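PDB 1UZB: 1-pyrroline-5-carboxylate dehydrogenase from Thermus thermophilus, which probably catalyses the NAD(P)+-dependent oxidation of 1-pyrroline-5-carboxylate, through its open-chain glutamate semialdehyde, to glutamate in proline breakdown. Local coordinates for residues D140-Y152 and K496-E508. Residues are numbered along the deposited sequence; the frame is centred on the assembly and turned at random.
Sequences DFIEYYARAALRY and KTGALDYLRLFLE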
# COMPACT_ATOMS: atom_id res chain seq x y z
N ASP A 140 -8.80 -26.67 -5.89
CA ASP A 140 -7.84 -25.58 -5.68
C ASP A 140 -7.66 -24.74 -6.93
O ASP A 140 -7.62 -23.51 -6.85
CB ASP A 140 -6.47 -26.12 -5.24
CG ASP A 140 -6.44 -26.59 -3.80
OD1 ASP A 140 -7.41 -26.33 -3.05
OD2 ASP A 140 -5.43 -27.22 -3.41
N PHE A 141 -7.52 -25.37 -8.09
CA PHE A 141 -7.34 -24.62 -9.33
C PHE A 141 -8.52 -23.67 -9.57
O PHE A 141 -8.33 -22.51 -9.92
CB PHE A 141 -7.21 -25.56 -10.54
CG PHE A 141 -5.83 -26.11 -10.75
CD1 PHE A 141 -5.66 -27.47 -10.98
CD2 PHE A 141 -4.71 -25.28 -10.74
CE1 PHE A 141 -4.39 -28.00 -11.22
CE2 PHE A 141 -3.44 -25.80 -10.98
CZ PHE A 141 -3.28 -27.16 -11.22
N ILE A 142 -9.74 -24.17 -9.37
CA ILE A 142 -10.92 -23.34 -9.58
C ILE A 142 -10.95 -22.16 -8.61
O ILE A 142 -11.14 -21.02 -9.02
CB ILE A 142 -12.21 -24.17 -9.42
CG1 ILE A 142 -12.21 -25.34 -10.40
CG2 ILE A 142 -13.42 -23.29 -9.67
CD1 ILE A 142 -13.35 -26.33 -10.17
N GLU A 143 -10.74 -22.44 -7.33
CA GLU A 143 -10.75 -21.40 -6.30
C GLU A 143 -9.63 -20.38 -6.52
O GLU A 143 -9.85 -19.17 -6.38
CB GLU A 143 -10.58 -22.03 -4.91
CG GLU A 143 -11.73 -22.91 -4.45
CD GLU A 143 -12.94 -22.13 -3.97
OE1 GLU A 143 -12.83 -20.90 -3.79
OE2 GLU A 143 -14.00 -22.75 -3.75
N TYR A 144 -8.45 -20.87 -6.87
CA TYR A 144 -7.30 -19.99 -7.09
C TYR A 144 -7.47 -19.12 -8.33
O TYR A 144 -7.34 -17.90 -8.25
CB TYR A 144 -6.02 -20.82 -7.22
CG TYR A 144 -4.77 -19.98 -7.26
CD1 TYR A 144 -4.12 -19.58 -6.08
CD2 TYR A 144 -4.25 -19.53 -8.47
CE1 TYR A 144 -2.99 -18.76 -6.12
CE2 TYR A 144 -3.13 -18.71 -8.52
CZ TYR A 144 -2.51 -18.33 -7.34
OH TYR A 144 -1.39 -17.53 -7.40
N TYR A 145 -7.76 -19.73 -9.47
CA TYR A 145 -7.93 -18.97 -10.70
C TYR A 145 -9.10 -17.99 -10.64
O TYR A 145 -9.05 -16.93 -11.26
CB TYR A 145 -8.05 -19.92 -11.90
CG TYR A 145 -6.79 -20.71 -12.20
CD1 TYR A 145 -6.87 -21.97 -12.78
CD2 TYR A 145 -5.52 -20.20 -11.91
CE1 TYR A 145 -5.72 -22.72 -13.05
CE2 TYR A 145 -4.36 -20.93 -12.17
CZ TYR A 145 -4.47 -22.19 -12.74
OH TYR A 145 -3.34 -22.94 -12.98
N ALA A 146 -10.16 -18.32 -9.90
CA ALA A 146 -11.29 -17.41 -9.79
C ALA A 146 -10.82 -16.09 -9.16
O ALA A 146 -11.23 -15.01 -9.58
CB ALA A 146 -12.38 -18.02 -8.93
N ARG A 147 -9.96 -16.20 -8.15
CA ARG A 147 -9.42 -15.04 -7.46
C ARG A 147 -8.33 -14.35 -8.26
O ARG A 147 -8.30 -13.13 -8.38
CB ARG A 147 -8.87 -15.46 -6.09
CG ARG A 147 -9.94 -15.91 -5.09
CD ARG A 147 -9.30 -16.55 -3.86
NE ARG A 147 -10.25 -16.85 -2.79
CZ ARG A 147 -11.14 -17.83 -2.81
NH1 ARG A 147 -11.95 -18.01 -1.77
NH2 ARG A 147 -11.22 -18.64 -3.85
N ALA A 148 -7.42 -15.14 -8.83
CA ALA A 148 -6.32 -14.59 -9.60
C ALA A 148 -6.80 -13.78 -10.80
O ALA A 148 -6.20 -12.76 -11.15
CB ALA A 148 -5.38 -15.70 -10.04
N ALA A 149 -7.88 -14.23 -11.43
CA ALA A 149 -8.41 -13.55 -12.60
C ALA A 149 -8.80 -12.10 -12.29
O ALA A 149 -8.68 -11.22 -13.14
CB ALA A 149 -9.62 -14.31 -13.15
N LEU A 150 -9.26 -11.85 -11.07
CA LEU A 150 -9.67 -10.49 -10.70
C LEU A 150 -8.49 -9.52 -10.68
O LEU A 150 -8.69 -8.30 -10.78
CB LEU A 150 -10.37 -10.51 -9.34
CG LEU A 150 -11.78 -11.11 -9.38
CD1 LEU A 150 -12.26 -11.37 -7.96
CD2 LEU A 150 -12.72 -10.17 -10.11
N ARG A 151 -7.28 -10.04 -10.56
CA ARG A 151 -6.09 -9.20 -10.53
C ARG A 151 -5.79 -8.62 -11.91
O ARG A 151 -4.98 -7.70 -12.04
CB ARG A 151 -4.88 -10.02 -10.05
CG ARG A 151 -5.04 -10.57 -8.64
CD ARG A 151 -4.92 -9.47 -7.59
NE ARG A 151 -3.53 -9.09 -7.37
CZ ARG A 151 -2.67 -9.78 -6.62
NH1 ARG A 151 -3.06 -10.90 -6.02
NH2 ARG A 151 -1.42 -9.37 -6.49
N TYR A 152 -6.46 -9.14 -12.94
CA TYR A 152 -6.27 -8.67 -14.31
C TYR A 152 -7.45 -7.86 -14.83
O TYR A 152 -7.49 -7.50 -16.00
CB TYR A 152 -6.05 -9.85 -15.26
CG TYR A 152 -4.79 -10.64 -15.01
CD1 TYR A 152 -4.77 -11.71 -14.12
CD2 TYR A 152 -3.60 -10.31 -15.66
CE1 TYR A 152 -3.60 -12.43 -13.88
CE2 TYR A 152 -2.43 -11.02 -15.43
CZ TYR A 152 -2.44 -12.08 -14.54
OH TYR A 152 -1.28 -12.79 -14.32
N LYS A 496 3.65 -21.73 -15.43
CA LYS A 496 3.45 -22.06 -14.02
C LYS A 496 1.99 -22.16 -13.60
O LYS A 496 1.30 -21.15 -13.44
CB LYS A 496 4.17 -21.02 -13.16
CG LYS A 496 5.70 -21.15 -13.16
CD LYS A 496 6.12 -22.50 -12.57
CE LYS A 496 7.48 -22.44 -11.89
NZ LYS A 496 7.81 -23.74 -11.24
N THR A 497 1.52 -23.39 -13.40
CA THR A 497 0.13 -23.58 -12.98
C THR A 497 -0.00 -23.25 -11.50
O THR A 497 0.96 -23.33 -10.74
CB THR A 497 -0.34 -25.04 -13.21
OG1 THR A 497 0.41 -25.93 -12.38
CG2 THR A 497 -0.16 -25.43 -14.68
N GLY A 498 -1.21 -22.86 -11.09
CA GLY A 498 -1.43 -22.52 -9.70
C GLY A 498 -0.68 -21.27 -9.28
O GLY A 498 -0.29 -21.13 -8.13
N ALA A 499 -0.48 -20.37 -10.24
CA ALA A 499 0.23 -19.12 -9.98
C ALA A 499 -0.44 -17.99 -10.76
O ALA A 499 -1.06 -18.22 -11.80
CB ALA A 499 1.68 -19.25 -10.41
N LEU A 500 -0.30 -16.77 -10.25
CA LEU A 500 -0.89 -15.60 -10.89
C LEU A 500 -0.46 -15.50 -12.35
O LEU A 500 -1.27 -15.17 -13.22
CB LEU A 500 -0.47 -14.33 -10.14
CG LEU A 500 -0.93 -14.23 -8.68
CD1 LEU A 500 -0.27 -13.04 -8.01
CD2 LEU A 500 -2.44 -14.10 -8.62
N ASP A 501 0.81 -15.78 -12.62
CA ASP A 501 1.36 -15.70 -13.97
C ASP A 501 0.68 -16.59 -15.00
O ASP A 501 0.72 -16.31 -16.19
CB ASP A 501 2.86 -16.03 -13.96
CG ASP A 501 3.72 -14.90 -13.44
OD1 ASP A 501 3.16 -13.86 -13.03
OD2 ASP A 501 4.96 -15.06 -13.45
N TYR A 502 0.05 -17.67 -14.54
CA TYR A 502 -0.59 -18.59 -15.47
C TYR A 502 -1.64 -17.91 -16.34
O TYR A 502 -1.68 -18.12 -17.55
CB TYR A 502 -1.24 -19.74 -14.70
CG TYR A 502 -1.68 -20.91 -15.57
CD1 TYR A 502 -0.74 -21.69 -16.25
CD2 TYR A 502 -3.02 -21.29 -15.63
CE1 TYR A 502 -1.12 -22.82 -16.97
CE2 TYR A 502 -3.41 -22.43 -16.34
CZ TYR A 502 -2.46 -23.18 -17.00
OH TYR A 502 -2.83 -24.34 -17.66
N LEU A 503 -2.49 -17.09 -15.73
CA LEU A 503 -3.55 -16.44 -16.48
C LEU A 503 -3.08 -15.43 -17.53
O LEU A 503 -3.76 -15.22 -18.54
CB LEU A 503 -4.55 -15.79 -15.52
CG LEU A 503 -5.14 -16.74 -14.47
CD1 LEU A 503 -6.20 -16.00 -13.66
CD2 LEU A 503 -5.75 -17.96 -15.15
N ARG A 504 -1.92 -14.82 -17.31
CA ARG A 504 -1.39 -13.84 -18.26
C ARG A 504 -1.15 -14.49 -19.62
O ARG A 504 -1.19 -13.82 -20.66
CB ARG A 504 -0.07 -13.27 -17.73
CG ARG A 504 0.59 -12.25 -18.66
CD ARG A 504 -0.26 -11.00 -18.78
NE ARG A 504 0.30 -10.02 -19.70
CZ ARG A 504 0.22 -10.09 -21.03
NH1 ARG A 504 0.76 -9.14 -21.77
NH2 ARG A 504 -0.41 -11.11 -21.61
N LEU A 505 -0.89 -15.79 -19.61
CA LEU A 505 -0.63 -16.54 -20.84
C LEU A 505 -1.84 -16.59 -21.77
O LEU A 505 -1.70 -16.82 -22.97
CB LEU A 505 -0.22 -17.97 -20.49
CG LEU A 505 1.03 -18.13 -19.62
CD1 LEU A 505 1.17 -19.59 -19.21
CD2 LEU A 505 2.26 -17.65 -20.37
N PHE A 506 -3.02 -16.38 -21.21
CA PHE A 506 -4.25 -16.45 -21.99
C PHE A 506 -4.89 -15.09 -22.25
O PHE A 506 -6.09 -14.98 -22.51
CB PHE A 506 -5.23 -17.39 -21.29
CG PHE A 506 -4.63 -18.75 -21.01
CD1 PHE A 506 -4.00 -19.01 -19.80
CD2 PHE A 506 -4.63 -19.73 -21.99
CE1 PHE A 506 -3.37 -20.23 -19.58
CE2 PHE A 506 -4.01 -20.95 -21.78
CZ PHE A 506 -3.37 -21.21 -20.57
N LEU A 507 -4.06 -14.05 -22.19
CA LEU A 507 -4.50 -12.68 -22.40
C LEU A 507 -3.55 -11.92 -23.31
O LEU A 507 -2.37 -12.26 -23.42
CB LEU A 507 -4.54 -11.93 -21.06
CG LEU A 507 -5.51 -12.43 -19.99
CD1 LEU A 507 -5.14 -11.82 -18.64
CD2 LEU A 507 -6.93 -12.06 -20.38
N GLU A 508 -4.08 -10.89 -23.97
CA GLU A 508 -3.26 -10.01 -24.79
C GLU A 508 -3.60 -8.61 -24.30
O GLU A 508 -4.64 -8.41 -23.66
CB GLU A 508 -3.52 -10.21 -26.30
CG GLU A 508 -4.95 -10.17 -26.80
CD GLU A 508 -5.05 -10.63 -28.25
OE1 GLU A 508 -3.99 -10.86 -28.88
OE2 GLU A 508 -6.18 -10.77 -28.77
O HOH W 1 1.22 -11.46 -14.40
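L503 packs against helix 128-149 of this aldehyde dehydrogenase fold, its CD1 pressed tightly on the backbone of A149, 3.5 Å from A149 CA, and touching A148 CB. The contact joins that helix to the short helix 500-504, which leads into strand 507-515, antiparallel to strand 165-180. The other methyl of L503, CD2, lies 3.9 Å from Y145 CD2. A148 CB also meets L500 CD2 at 3.6 Å, so two leucines straddle one alanine; the two helix axes cross at -67°. With CG of Y144 opposite the backbone N (chi1 -172°), its ring reaches residues 498-500, G498 O lying over one face. The Y145 and Y502 rings run nearly parallel, planes 14° apart, but barely overlap. Y145 OH accepts an almost straight 2.8 Å bond from N of G498, whose positive phi favours glycine. A phenylalanine in place of Y145 would probably leave this buried amide without its acceptor. At the polar edge, R504 and D501 exchange salt bridges with D501 and R504 of the second subunit, whose Y171 OH also hydrogen-bonds D501. Beside them Y152 OH donates to L500 O at 2.6 Å from above the carbonyl plane and accepts from a water oxygen 2.8 Å away.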